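Long-range contacts in ABC transporter, periplasmic substrate-binding protein (Thermotoga maritima, PDB 2HPG), which probably binds a solute in the periplasm and delivers it to a tripartite ATP-independent (TRAP) membrane transporter: residues 80-85 / 305-310; 9-14 / 235-240; 216-221 / 280-285. One frame throughout, in Å; residues are numbered along the deposited sequence. Where two conformers were deposited one is given.

Contact 1 of 3, residues 80-85 / 305-310; sequences YVKDIG and LGLENA
K82 reaches from the 3-10 turn of 82-85 to the junction between two C-terminal helices, where its NZ donates a hydrogen bond of 2.9 Å to G306 O. The C=O...N angle is 123°, and the ammonium nitrogen is tilted 25° from the carbonyl plane. K82 CG stands anti to the backbone N (chi1 167°) and passes L307 CD2 at 3.7 Å; the chain then bends at chi3, bringing CE and NZ to G306 O. The same leucine methyl, L307 CD2, is 3.5 Å from K82 O and also meets D83 CA, while L307 CD1 rests 4.0 Å from G85 C. A serine in place of L307 would probably leave K82 CG and the G85 backbone without their apolar partner, opening a gap between the turn and the start of helix 308-318. Further along, A310 CB packs 3.9 Å from D83 CB, with D83 O close by. G306 has positive phi and is the C-prime residue of the Schellman motif closing helix 291-305, so the lysine probably offsets part of the partial negative charge of the helix C-terminus, the negative end of its dipole. L307 is the N-cap position of helix 308-318 and also touches V86 and L89, while D83 meets W120 of helix 115-128; the turn therefore lies between that helix and the C-terminal pair.

Contact 2 of 3, residues 9-14 / 235-240; sequences YTLRFG and ADWFNS
This is an apolar contact near the protein surface, in which the short helix 235-240 packs alongside strand 9-14 of the mixed sheet, chiefly through W237 against L11 and Y9. The segment axes come no closer than 10.8 Å and run at 148° to each other, roughly antiparallel, a separation that side chains must bridge. W237 does so: with CG anti to its backbone N (chi1 179°), the indole is directed at the strand and its six-membered ring meets L11. There L11 CD1 lies over one face, 4.1 Å from the ring centroid and 17° off the normal, a CH-pi contact displaced toward the rim. L11 CB approaches W237 CH2 at 3.8 Å, so the leucine touches the ring by its stem as well as a methyl, the side chains crossing at about a right angle. At the start of the strand, Y9 CB lies 4.4 Å from W237 CZ2, and Y9 also covers part of the helix near S240, its OH 4.2 Å from S240 O without a hydrogen bond. S240 OG donates a 2.7 Å hydrogen bond to W237 O, in the carbonyl plane and on a lone pair, which ties S240 back to the residue three before it. P67 also packs on W237, V233 of strand 218-234 on L11, and L241 and P242 on Y9; strand 9-14 runs between strands 42-47 and 68-73, parallel to both.

Contact 3 of 3, residues 216-221 / 280-285; sequences LKYMSE and GMAVIP
E221 OE2 is held by a salt bridge to K273 NZ and a hydrogen bond with Y204 OH, and V283 CG1 of the neighbouring strand lies 3.9 Å from it. The glutamate's extended chain crosses the valine obliquely, which places the carboxylate beside an apolar methyl while both polar partners come from outside the pair of strands. This charge pairing probably favours the ionised carboxylate. Between the strands, four backbone bonds fix the register: A282 N to K217 O at 2.8 Å, M219 N to A282 O, I284 N to M219 O, and E221 N to I284 O. A282 and I284 each donate and accept, and M219 does the same from the other strand. On the face carrying Y218, S220, A282 and I284, the tyrosine spans A282 and I284. Its CD1 is 3.6 Å from A282 CB and 4.1 Å from I284 CD1, both lying oblique to the ring, while K217 CG sits over one ring face toward the rim. S220 OG touches I284 CG1 at 3.7 Å and is bonded to I150 N. M281, a selenomethionine, precedes the second strand; a bend at chi3 (80°) brings CE back to the first segment, 3.6 Å from L216 O. At K217 and Y218, both facing T146 of strand 130-146, the sheet contains a classic beta bulge. The segment axes run 18° apart in the same direction, and the chain between them passes through the short helix 235-240 and the long helix 243-278, whose K273 and I277 touch V283. Adjacent parallel strands joined through helices, chiefly 243-278, form a beta-alpha-beta crossover, here at the edge of the mixed sheet of the family 7 solute-binding fold.

Contacts 2 and 3 lie on opposite sides of the chain's centre, with their own centres 43 Å apart, yet consecutive elements join them: strand 218-234 begins in contact 3 and runs straight into helix 235-240 of contact 2. The sheet joins them too, since strand 68-73 pairs with both 218-234 and 9-14. Contact 1 is separate from both, about 27 Å from contact 2 and 33 Å from contact 3 between centres, with nearest atoms about 12 and 20 Å away. In sequence, contact 3 falls wholly between the segments of contact 1, whereas those of contact 2 alternate with those of each other contact. No two contacts touch.

Contact 1 of 3, residues 80-85 / 305-310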
ATOM      1  N   TYR A  80      10.315 -10.339  -6.435  1.00 30.09           N
ATOM      2  CA  TYR A  80      11.631 -10.840  -6.059  1.00 29.88           C
ATOM      3  C   TYR A  80      11.536 -12.075  -5.183  1.00 29.73           C
ATOM      4  O   TYR A  80      11.976 -13.148  -5.607  1.00 29.82           O
ATOM      5  CB  TYR A  80      12.439  -9.718  -5.404  1.00 30.28           C
ATOM      6  CG  TYR A  80      12.546  -8.568  -6.363  1.00 30.70           C
ATOM      7  CD1 TYR A  80      13.500  -8.569  -7.376  1.00 30.90           C
ATOM      8  CD2 TYR A  80      11.630  -7.530  -6.325  1.00 30.61           C
ATOM      9  CE1 TYR A  80      13.565  -7.549  -8.286  1.00 31.31           C
ATOM     10  CE2 TYR A  80      11.680  -6.516  -7.234  1.00 31.50           C
ATOM     11  CZ  TYR A  80      12.646  -6.523  -8.212  1.00 30.88           C
ATOM     12  OH  TYR A  80      12.692  -5.479  -9.098  1.00 31.71           O
ATOM     13  N   VAL A  81      10.951 -11.938  -3.995  1.00 29.11           N
ATOM     14  CA  VAL A  81      10.604 -13.088  -3.157  1.00 28.96           C
ATOM     15  C   VAL A  81       9.091 -13.307  -3.275  1.00 28.81           C
ATOM     16  O   VAL A  81       8.311 -12.617  -2.628  1.00 27.98           O
ATOM     17  CB  VAL A  81      11.017 -12.875  -1.685  1.00 29.03           C
ATOM     18  CG1 VAL A  81      10.401 -13.963  -0.778  1.00 28.19           C
ATOM     19  CG2 VAL A  81      12.532 -12.858  -1.547  1.00 29.08           C
ATOM     20  N   LYS A  82       8.696 -14.260  -4.116  1.00 29.13           N
ATOM     21  CA  LYS A  82       7.309 -14.398  -4.568  1.00 29.41           C
ATOM     22  C   LYS A  82       6.261 -14.290  -3.468  1.00 28.76           C
ATOM     23  O   LYS A  82       5.278 -13.557  -3.618  1.00 28.90           O
ATOM     24  CB  LYS A  82       7.099 -15.722  -5.305  1.00 29.63           C
ATOM     25  CG  LYS A  82       5.615 -16.082  -5.520  1.00 30.65           C
ATOM     26  CD  LYS A  82       5.398 -17.424  -6.227  1.00 31.01           C
ATOM     27  CE  LYS A  82       5.035 -18.518  -5.233  1.00 32.82           C
ATOM     28  NZ  LYS A  82       4.434 -19.701  -5.913  1.00 32.57           N
ATOM     29  N   ASP A  83       6.467 -15.026  -2.382  1.00 27.78           N
ATOM     30  CA  ASP A  83       5.436 -15.217  -1.378  1.00 26.75           C
ATOM     31  C   ASP A  83       5.032 -13.971  -0.610  1.00 25.97           C
ATOM     32  O   ASP A  83       3.897 -13.887  -0.132  1.00 25.89           O
ATOM     33  CB  ASP A  83       5.867 -16.273  -0.358  1.00 27.22           C
ATOM     34  CG  ASP A  83       5.803 -17.674  -0.899  1.00 28.21           C
ATOM     35  OD1 ASP A  83       5.392 -17.885  -2.060  1.00 29.64           O
ATOM     36  OD2 ASP A  83       6.167 -18.586  -0.128  1.00 32.00           O
ATOM     37  N   ILE A  84       5.943 -13.017  -0.462  1.00 25.01           N
ATOM     38  CA  ILE A  84       5.629 -11.787   0.282  1.00 24.29           C
ATOM     39  C   ILE A  84       4.505 -10.988  -0.411  1.00 23.59           C
ATOM     40  O   ILE A  84       3.811 -10.192   0.225  1.00 23.74           O
ATOM     41  CB  ILE A  84       6.887 -10.907   0.488  1.00 24.62           C
ATOM     42  CG1 ILE A  84       6.646  -9.853   1.581  1.00 25.61           C
ATOM     43  CG2 ILE A  84       7.321 -10.248  -0.811  1.00 24.60           C
ATOM     44  CD1 ILE A  84       7.914  -9.171   2.046  1.00 24.43           C
ATOM     45  N   GLY A  85       4.351 -11.235  -1.707  1.00 22.47           N
ATOM     46  CA  GLY A  85       3.291 -10.688  -2.548  1.00 22.04           C
ATOM     47  C   GLY A  85       1.867 -11.038  -2.145  1.00 21.32           C
ATOM     48  O   GLY A  85       0.918 -10.384  -2.590  1.00 20.11           O
ATOM     49  N   LEU A 305      -1.837 -17.161  -8.768  1.00 31.20           N
ATOM     50  CA  LEU A 305      -0.498 -16.640  -8.568  1.00 31.18           C
ATOM     51  C   LEU A 305       0.388 -17.567  -7.754  1.00 31.27           C
ATOM     52  O   LEU A 305       1.582 -17.356  -7.721  1.00 31.63           O
ATOM     53  CB  LEU A 305      -0.541 -15.247  -7.910  1.00 30.86           C
ATOM     54  CG  LEU A 305      -1.053 -14.120  -8.816  1.00 29.88           C
ATOM     55  CD1 LEU A 305      -1.127 -12.793  -8.075  1.00 28.02           C
ATOM     56  CD2 LEU A 305      -0.175 -13.988 -10.056  1.00 29.92           C
ATOM     57  N   GLY A 306      -0.187 -18.565  -7.092  1.00 31.61           N
ATOM     58  CA  GLY A 306       0.576 -19.505  -6.276  1.00 31.60           C
ATOM     59  C   GLY A 306       0.906 -19.000  -4.886  1.00 32.02           C
ATOM     60  O   GLY A 306       1.995 -19.282  -4.364  1.00 32.35           O
ATOM     61  N   LEU A 307      -0.037 -18.285  -4.272  1.00 31.63           N
ATOM     62  CA  LEU A 307       0.179 -17.622  -2.978  1.00 31.99           C
ATOM     63  C   LEU A 307      -0.747 -18.088  -1.860  1.00 32.11           C
ATOM     64  O   LEU A 307      -0.718 -17.537  -0.759  1.00 32.45           O
ATOM     65  CB  LEU A 307       0.051 -16.101  -3.143  1.00 31.20           C
ATOM     66  CG  LEU A 307       1.035 -15.499  -4.147  1.00 30.66           C
ATOM     67  CD1 LEU A 307       0.711 -14.047  -4.459  1.00 28.38           C
ATOM     68  CD2 LEU A 307       2.450 -15.650  -3.619  1.00 28.72           C
ATOM     69  N   GLU A 308      -1.548 -19.116  -2.113  1.00 33.56           N
ATOM     70  CA  GLU A 308      -2.469 -19.632  -1.086  1.00 33.67           C
ATOM     71  C   GLU A 308      -1.698 -20.295   0.072  1.00 33.59           C
ATOM     72  O   GLU A 308      -2.001 -20.065   1.248  1.00 32.88           O
ATOM     73  CB  GLU A 308      -3.495 -20.575  -1.735  1.00 34.41           C
ATOM     74  CG  GLU A 308      -4.656 -21.022  -0.827  1.00 35.72           C
ATOM     75  CD  GLU A 308      -5.551 -19.886  -0.293  1.00 39.81           C
ATOM     76  OE1 GLU A 308      -5.781 -18.870  -0.997  1.00 39.80           O
ATOM     77  OE2 GLU A 308      -6.054 -20.042   0.846  1.00 43.30           O
ATOM     78  N   ASN A 309      -0.665 -21.071  -0.253  1.00 34.25           N
ATOM     79  CA  ASN A 309       0.214 -21.617   0.794  1.00 34.55           C
ATOM     80  C   ASN A 309       0.808 -20.515   1.649  1.00 34.25           C
ATOM     81  O   ASN A 309       0.848 -20.627   2.886  1.00 34.74           O
ATOM     82  CB  ASN A 309       1.338 -22.487   0.195  1.00 35.59           C
ATOM     83  CG  ASN A 309       0.920 -23.944   0.007  1.00 37.67           C
ATOM     84  OD1 ASN A 309       0.071 -24.458   0.740  1.00 41.59           O
ATOM     85  ND2 ASN A 309       1.529 -24.618  -0.969  1.00 40.11           N
ATOM     86  N   ALA A 310       1.241 -19.433   0.995  1.00 34.16           N
ATOM     87  CA  ALA A 310       1.795 -18.269   1.703  1.00 33.44           C
ATOM     88  C   ALA A 310       0.825 -17.693   2.716  1.00 32.74           C
ATOM     89  O   ALA A 310       1.212 -17.379   3.828  1.00 31.81           O
ATOM     90  CB  ALA A 310       2.221 -17.181   0.699  1.00 33.50           C
TER

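Contact 2 of 3, residues 9-14 / 235-240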
ATOM      1  N   TYR A   9      25.856  10.864   7.360  1.00 28.83           N
ATOM      2  CA  TYR A   9      25.141   9.972   6.466  1.00 28.27           C
ATOM      3  C   TYR A   9      23.936  10.720   5.937  1.00 26.74           C
ATOM      4  O   TYR A   9      23.273  11.428   6.687  1.00 26.87           O
ATOM      5  CB  TYR A   9      24.664   8.735   7.213  1.00 28.06           C
ATOM      6  CG  TYR A   9      25.735   8.003   7.987  1.00 27.70           C
ATOM      7  CD1 TYR A   9      26.487   7.014   7.385  1.00 27.62           C
ATOM      8  CD2 TYR A   9      25.968   8.280   9.329  1.00 27.57           C
ATOM      9  CE1 TYR A   9      27.453   6.325   8.084  1.00 28.05           C
ATOM     10  CE2 TYR A   9      26.928   7.594  10.041  1.00 27.67           C
ATOM     11  CZ  TYR A   9      27.676   6.615   9.406  1.00 28.50           C
ATOM     12  OH  TYR A   9      28.649   5.911  10.090  1.00 27.92           O
ATOM     13  N   THR A  10      23.671  10.593   4.642  1.00 25.79           N
ATOM     14  CA  THR A  10      22.494  11.204   4.039  1.00 24.63           C
ATOM     15  C   THR A  10      21.716  10.113   3.309  1.00 24.05           C
ATOM     16  O   THR A  10      22.309   9.292   2.596  1.00 23.52           O
ATOM     17  CB  THR A  10      22.865  12.356   3.101  1.00 24.97           C
ATOM     18  OG1 THR A  10      23.531  13.369   3.856  1.00 26.51           O
ATOM     19  CG2 THR A  10      21.625  12.977   2.479  1.00 25.39           C
ATOM     20  N   LEU A  11      20.404  10.069   3.571  1.00 22.21           N
ATOM     21  CA  LEU A  11      19.479   9.132   2.920  1.00 21.29           C
ATOM     22  C   LEU A  11      18.490   9.957   2.103  1.00 20.18           C
ATOM     23  O   LEU A  11      17.882  10.880   2.635  1.00 19.84           O
ATOM     24  CB  LEU A  11      18.708   8.302   3.965  1.00 21.02           C
ATOM     25  CG  LEU A  11      17.676   7.303   3.404  1.00 21.35           C
ATOM     26  CD1 LEU A  11      18.333   6.236   2.536  1.00 18.70           C
ATOM     27  CD2 LEU A  11      16.867   6.649   4.551  1.00 20.37           C
ATOM     28  N   ARG A  12      18.324   9.618   0.825  1.00 19.47           N
ATOM     29  CA  ARG A  12      17.290  10.225  -0.017  1.00 19.28           C
ATOM     30  C   ARG A  12      16.145   9.235  -0.222  1.00 18.49           C
ATOM     31  O   ARG A  12      16.323   8.189  -0.830  1.00 17.91           O
ATOM     32  CB  ARG A  12      17.899  10.666  -1.339  1.00 19.00           C
ATOM     33  CG  ARG A  12      19.081  11.568  -1.082  1.00 20.15           C
ATOM     34  CD  ARG A  12      19.590  12.328  -2.293  1.00 20.81           C
ATOM     35  NE  ARG A  12      20.635  13.250  -1.848  1.00 22.66           N
ATOM     36  CZ  ARG A  12      21.873  12.898  -1.513  1.00 24.23           C
ATOM     37  NH1 ARG A  12      22.293  11.633  -1.591  1.00 23.83           N
ATOM     38  NH2 ARG A  12      22.708  13.824  -1.094  1.00 25.99           N
ATOM     39  N   PHE A  13      14.975   9.579   0.301  1.00 18.01           N
ATOM     40  CA  PHE A  13      13.864   8.649   0.369  1.00 18.02           C
ATOM     41  C   PHE A  13      12.732   9.120  -0.510  1.00 17.50           C
ATOM     42  O   PHE A  13      12.184  10.181  -0.258  1.00 17.92           O
ATOM     43  CB  PHE A  13      13.380   8.534   1.804  1.00 17.85           C
ATOM     44  CG  PHE A  13      12.596   7.284   2.064  1.00 18.54           C
ATOM     45  CD1 PHE A  13      13.233   6.134   2.481  1.00 18.09           C
ATOM     46  CD2 PHE A  13      11.230   7.258   1.876  1.00 17.80           C
ATOM     47  CE1 PHE A  13      12.524   4.970   2.709  1.00 18.09           C
ATOM     48  CE2 PHE A  13      10.520   6.098   2.096  1.00 17.37           C
ATOM     49  CZ  PHE A  13      11.171   4.953   2.517  1.00 18.15           C
ATOM     50  N   GLY A  14      12.359   8.321  -1.512  1.00 17.21           N
ATOM     51  CA  GLY A  14      11.408   8.772  -2.515  1.00 17.48           C
ATOM     52  C   GLY A  14      10.080   8.045  -2.618  1.00 17.79           C
ATOM     53  O   GLY A  14       9.812   7.065  -1.925  1.00 16.73           O
ATOM     54  N   ALA A 235      20.317  -2.636   1.711  1.00 25.45           N
ATOM     55  CA  ALA A 235      20.860  -3.421   2.829  1.00 26.55           C
ATOM     56  C   ALA A 235      22.323  -3.052   3.085  1.00 27.69           C
ATOM     57  O   ALA A 235      22.736  -2.918   4.246  1.00 29.02           O
ATOM     58  CB  ALA A 235      20.719  -4.909   2.552  1.00 26.17           C
ATOM     59  N   ASP A 236      23.092  -2.866   2.005  1.00 28.84           N
ATOM     60  CA  ASP A 236      24.512  -2.475   2.097  1.00 29.09           C
ATOM     61  C   ASP A 236      24.694  -1.151   2.814  1.00 29.13           C
ATOM     62  O   ASP A 236      25.516  -1.049   3.704  1.00 29.70           O
ATOM     63  CB  ASP A 236      25.155  -2.368   0.714  1.00 29.58           C
ATOM     64  CG  ASP A 236      25.385  -3.720   0.066  1.00 32.35           C
ATOM     65  OD1 ASP A 236      25.529  -4.740   0.789  1.00 34.19           O
ATOM     66  OD2 ASP A 236      25.416  -3.758  -1.184  1.00 37.38           O
ATOM     67  N   TRP A 237      23.920  -0.144   2.426  1.00 28.96           N
ATOM     68  CA  TRP A 237      23.938   1.140   3.113  1.00 28.46           C
ATOM     69  C   TRP A 237      23.480   1.047   4.570  1.00 28.89           C
ATOM     70  O   TRP A 237      24.122   1.580   5.471  1.00 28.88           O
ATOM     71  CB  TRP A 237      23.039   2.151   2.388  1.00 27.98           C
ATOM     72  CG  TRP A 237      23.024   3.462   3.073  1.00 26.69           C
ATOM     73  CD1 TRP A 237      23.976   4.422   2.992  1.00 26.83           C
ATOM     74  CD2 TRP A 237      22.031   3.954   3.991  1.00 26.61           C
ATOM     75  NE1 TRP A 237      23.644   5.490   3.796  1.00 27.08           N
ATOM     76  CE2 TRP A 237      22.451   5.228   4.414  1.00 26.44           C
ATOM     77  CE3 TRP A 237      20.835   3.435   4.500  1.00 27.02           C
ATOM     78  CZ2 TRP A 237      21.717   6.004   5.311  1.00 27.14           C
ATOM     79  CZ3 TRP A 237      20.104   4.207   5.401  1.00 26.62           C
ATOM     80  CH2 TRP A 237      20.551   5.477   5.796  1.00 27.20           C
ATOM     81  N   PHE A 238      22.334   0.416   4.798  1.00 29.21           N
ATOM     82  CA  PHE A 238      21.809   0.302   6.156  1.00 29.34           C
ATOM     83  C   PHE A 238      22.854  -0.338   7.072  1.00 29.45           C
ATOM     84  O   PHE A 238      23.129   0.172   8.155  1.00 28.79           O
ATOM     85  CB  PHE A 238      20.517  -0.520   6.170  1.00 29.65           C
ATOM     86  CG  PHE A 238      19.785  -0.466   7.473  1.00 29.02           C
ATOM     87  CD1 PHE A 238      19.212   0.723   7.905  1.00 30.90           C
ATOM     88  CD2 PHE A 238      19.669  -1.599   8.273  1.00 29.89           C
ATOM     89  CE1 PHE A 238      18.524   0.781   9.115  1.00 30.47           C
ATOM     90  CE2 PHE A 238      18.984  -1.552   9.484  1.00 29.20           C
ATOM     91  CZ  PHE A 238      18.412  -0.364   9.903  1.00 30.58           C
ATOM     92  N   ASN A 239      23.443  -1.437   6.602  1.00 29.82           N
ATOM     93  CA  ASN A 239      24.469  -2.180   7.349  1.00 30.59           C
ATOM     94  C   ASN A 239      25.758  -1.378   7.586  1.00 30.90           C
ATOM     95  O   ASN A 239      26.495  -1.649   8.531  1.00 31.37           O
ATOM     96  CB  ASN A 239      24.812  -3.495   6.625  1.00 30.93           C
ATOM     97  CG  ASN A 239      23.660  -4.508   6.638  1.00 31.97           C
ATOM     98  OD1 ASN A 239      22.713  -4.393   7.415  1.00 34.99           O
ATOM     99  ND2 ASN A 239      23.754  -5.514   5.771  1.00 33.56           N
ATOM    100  N   SER A 240      26.014  -0.382   6.740  1.00 31.15           N
ATOM    101  CA  SER A 240      27.160   0.508   6.916  1.00 31.09           C
ATOM    102  C   SER A 240      26.985   1.466   8.089  1.00 31.43           C
ATOM    103  O   SER A 240      27.950   2.099   8.525  1.00 31.65           O
ATOM    104  CB  SER A 240      27.398   1.326   5.647  1.00 31.23           C
ATOM    105  OG  SER A 240      26.633   2.527   5.655  1.00 30.49           O
TER

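Contact 3 of 3, residues 216-221 / 280-285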
ATOM      1  N   LEU A 216     -17.487   9.976 -11.993  1.00 18.58           N
ATOM      2  CA  LEU A 216     -17.955   8.730 -11.429  1.00 18.89           C
ATOM      3  C   LEU A 216     -18.915   9.059 -10.271  1.00 19.40           C
ATOM      4  O   LEU A 216     -18.654   9.932  -9.452  1.00 18.58           O
ATOM      5  CB  LEU A 216     -16.764   7.881 -10.943  1.00 18.60           C
ATOM      6  CG  LEU A 216     -15.740   7.413 -11.978  1.00 17.81           C
ATOM      7  CD1 LEU A 216     -14.390   7.058 -11.303  1.00 16.23           C
ATOM      8  CD2 LEU A 216     -16.275   6.187 -12.768  1.00 15.13           C
ATOM      9  N   LYS A 217     -20.031   8.344 -10.222  1.00 20.30           N
ATOM     10  CA  LYS A 217     -21.096   8.622  -9.259  1.00 20.13           C
ATOM     11  C   LYS A 217     -21.047   7.748  -8.007  1.00 19.78           C
ATOM     12  O   LYS A 217     -21.364   8.229  -6.912  1.00 18.43           O
ATOM     13  CB  LYS A 217     -22.468   8.477  -9.928  1.00 20.39           C
ATOM     14  CG  LYS A 217     -23.635   8.546  -8.941  1.00 21.23           C
ATOM     15  CD  LYS A 217     -24.956   8.718  -9.641  1.00 23.32           C
ATOM     16  CE  LYS A 217     -26.128   8.514  -8.655  1.00 24.76           C
ATOM     17  NZ  LYS A 217     -27.445   8.854  -9.267  1.00 27.03           N
ATOM     18  N   TYR A 218     -20.671   6.475  -8.157  1.00 19.48           N
ATOM     19  CA  TYR A 218     -20.789   5.511  -7.058  1.00 19.18           C
ATOM     20  C   TYR A 218     -19.483   5.069  -6.402  1.00 18.84           C
ATOM     21  O   TYR A 218     -18.519   4.699  -7.073  1.00 18.98           O
ATOM     22  CB  TYR A 218     -21.500   4.241  -7.530  1.00 19.53           C
ATOM     23  CG  TYR A 218     -22.922   4.463  -7.955  1.00 19.71           C
ATOM     24  CD1 TYR A 218     -23.947   4.459  -7.023  1.00 20.18           C
ATOM     25  CD2 TYR A 218     -23.243   4.688  -9.287  1.00 20.72           C
ATOM     26  CE1 TYR A 218     -25.257   4.684  -7.393  1.00 21.43           C
ATOM     27  CE2 TYR A 218     -24.547   4.902  -9.674  1.00 21.20           C
ATOM     28  CZ  TYR A 218     -25.543   4.900  -8.720  1.00 20.73           C
ATOM     29  OH  TYR A 218     -26.827   5.116  -9.080  1.00 22.75           O
HETATM   30  N   MSE A 219     -19.481   5.116  -5.071  1.00 17.96           N
HETATM   31  CA  MSE A 219     -18.461   4.465  -4.271  0.50 17.87           C
HETATM   32  C   MSE A 219     -19.103   3.252  -3.621  1.00 17.39           C
HETATM   33  O   MSE A 219     -19.988   3.406  -2.783  1.00 16.78           O
HETATM   34  CB  MSE A 219     -17.943   5.419  -3.202  0.50 18.43           C
HETATM   35  CG  MSE A 219     -16.589   5.022  -2.681  0.50 19.85           C
HETATM   36 SE   MSE A 219     -15.182   5.914  -3.669  0.40 24.67          SE
HETATM   37  CE  MSE A 219     -13.700   5.464  -2.486  0.50 20.10           C
ATOM     38  N   SER A 220     -18.697   2.048  -4.033  1.00 16.80           N
ATOM     39  CA  SER A 220     -19.248   0.826  -3.466  1.00 15.94           C
ATOM     40  C   SER A 220     -18.216   0.195  -2.543  1.00 15.93           C
ATOM     41  O   SER A 220     -17.104  -0.149  -2.977  1.00 14.40           O
ATOM     42  CB  SER A 220     -19.634  -0.164  -4.562  1.00 16.14           C
ATOM     43  OG  SER A 220     -20.347   0.452  -5.618  1.00 14.05           O
ATOM     44  N   GLU A 221     -18.585   0.054  -1.267  1.00 16.12           N
ATOM     45  CA  GLU A 221     -17.641  -0.231  -0.205  1.00 16.05           C
ATOM     46  C   GLU A 221     -17.328  -1.713  -0.031  1.00 16.48           C
ATOM     47  O   GLU A 221     -17.582  -2.314   1.026  1.00 17.08           O
ATOM     48  CB  GLU A 221     -18.115   0.384   1.105  1.00 16.07           C
ATOM     49  CG  GLU A 221     -18.059   1.913   1.119  1.00 16.14           C
ATOM     50  CD  GLU A 221     -18.284   2.463   2.488  1.00 16.94           C
ATOM     51  OE1 GLU A 221     -18.861   1.735   3.312  1.00 19.81           O
ATOM     52  OE2 GLU A 221     -17.923   3.620   2.752  1.00 17.37           O
ATOM     53  N   GLY A 280     -21.759  14.920  -4.135  1.00 20.30           N
ATOM     54  CA  GLY A 280     -22.891  14.325  -4.805  1.00 19.91           C
ATOM     55  C   GLY A 280     -22.738  12.859  -5.143  1.00 20.20           C
ATOM     56  O   GLY A 280     -23.539  12.329  -5.893  1.00 19.74           O
HETATM   57  N   MSE A 281     -21.729  12.194  -4.583  1.00 19.90           N
HETATM   58  CA  MSE A 281     -21.533  10.774  -4.845  1.00 20.41           C
HETATM   59  C   MSE A 281     -22.520   9.941  -4.055  1.00 19.96           C
HETATM   60  O   MSE A 281     -22.926  10.320  -2.957  1.00 20.33           O
HETATM   61  CB  MSE A 281     -20.117  10.341  -4.493  1.00 20.25           C
HETATM   62  CG  MSE A 281     -19.061  10.965  -5.371  1.00 21.90           C
HETATM   63 SE   MSE A 281     -17.415   9.962  -5.158  0.75 21.68          SE
HETATM   64  CE  MSE A 281     -17.770   8.427  -6.330  1.00 16.98           C
ATOM     65  N   ALA A 282     -22.895   8.797  -4.622  1.00 18.97           N
ATOM     66  CA  ALA A 282     -23.726   7.820  -3.945  1.00 18.45           C
ATOM     67  C   ALA A 282     -22.857   6.718  -3.390  1.00 18.47           C
ATOM     68  O   ALA A 282     -22.135   6.074  -4.139  1.00 19.36           O
ATOM     69  CB  ALA A 282     -24.725   7.226  -4.909  1.00 19.21           C
ATOM     70  N   VAL A 283     -22.919   6.510  -2.079  1.00 18.06           N
ATOM     71  CA  VAL A 283     -22.161   5.445  -1.422  1.00 17.56           C
ATOM     72  C   VAL A 283     -23.036   4.229  -1.288  1.00 18.28           C
ATOM     73  O   VAL A 283     -24.143   4.335  -0.785  1.00 19.20           O
ATOM     74  CB  VAL A 283     -21.701   5.880  -0.029  1.00 17.13           C
ATOM     75  CG1 VAL A 283     -21.015   4.734   0.698  1.00 15.78           C
ATOM     76  CG2 VAL A 283     -20.771   7.043  -0.159  1.00 15.61           C
ATOM     77  N   ILE A 284     -22.555   3.073  -1.758  1.00 18.75           N
ATOM     78  CA  ILE A 284     -23.176   1.790  -1.481  1.00 18.39           C
ATOM     79  C   ILE A 284     -22.455   1.216  -0.267  1.00 18.91           C
ATOM     80  O   ILE A 284     -21.312   0.796  -0.382  1.00 18.66           O
ATOM     81  CB  ILE A 284     -23.042   0.823  -2.660  1.00 18.16           C
ATOM     82  CG1 ILE A 284     -23.543   1.485  -3.952  1.00 18.48           C
ATOM     83  CG2 ILE A 284     -23.814  -0.443  -2.378  1.00 17.63           C
ATOM     84  CD1 ILE A 284     -24.984   1.942  -3.893  1.00 19.54           C
ATOM     85  N   PRO A 285     -23.095   1.250   0.919  1.00 19.68           N
ATOM     86  CA  PRO A 285     -22.388   0.905   2.147  1.00 20.03           C
ATOM     87  C   PRO A 285     -22.028  -0.566   2.191  1.00 20.52           C
ATOM     88  O   PRO A 285     -22.617  -1.365   1.462  1.00 20.05           O
ATOM     89  CB  PRO A 285     -23.394   1.227   3.270  1.00 19.95           C
ATOM     90  CG  PRO A 285     -24.593   1.769   2.630  1.00 19.47           C
ATOM     91  CD  PRO A 285     -24.506   1.598   1.163  1.00 19.93           C
TER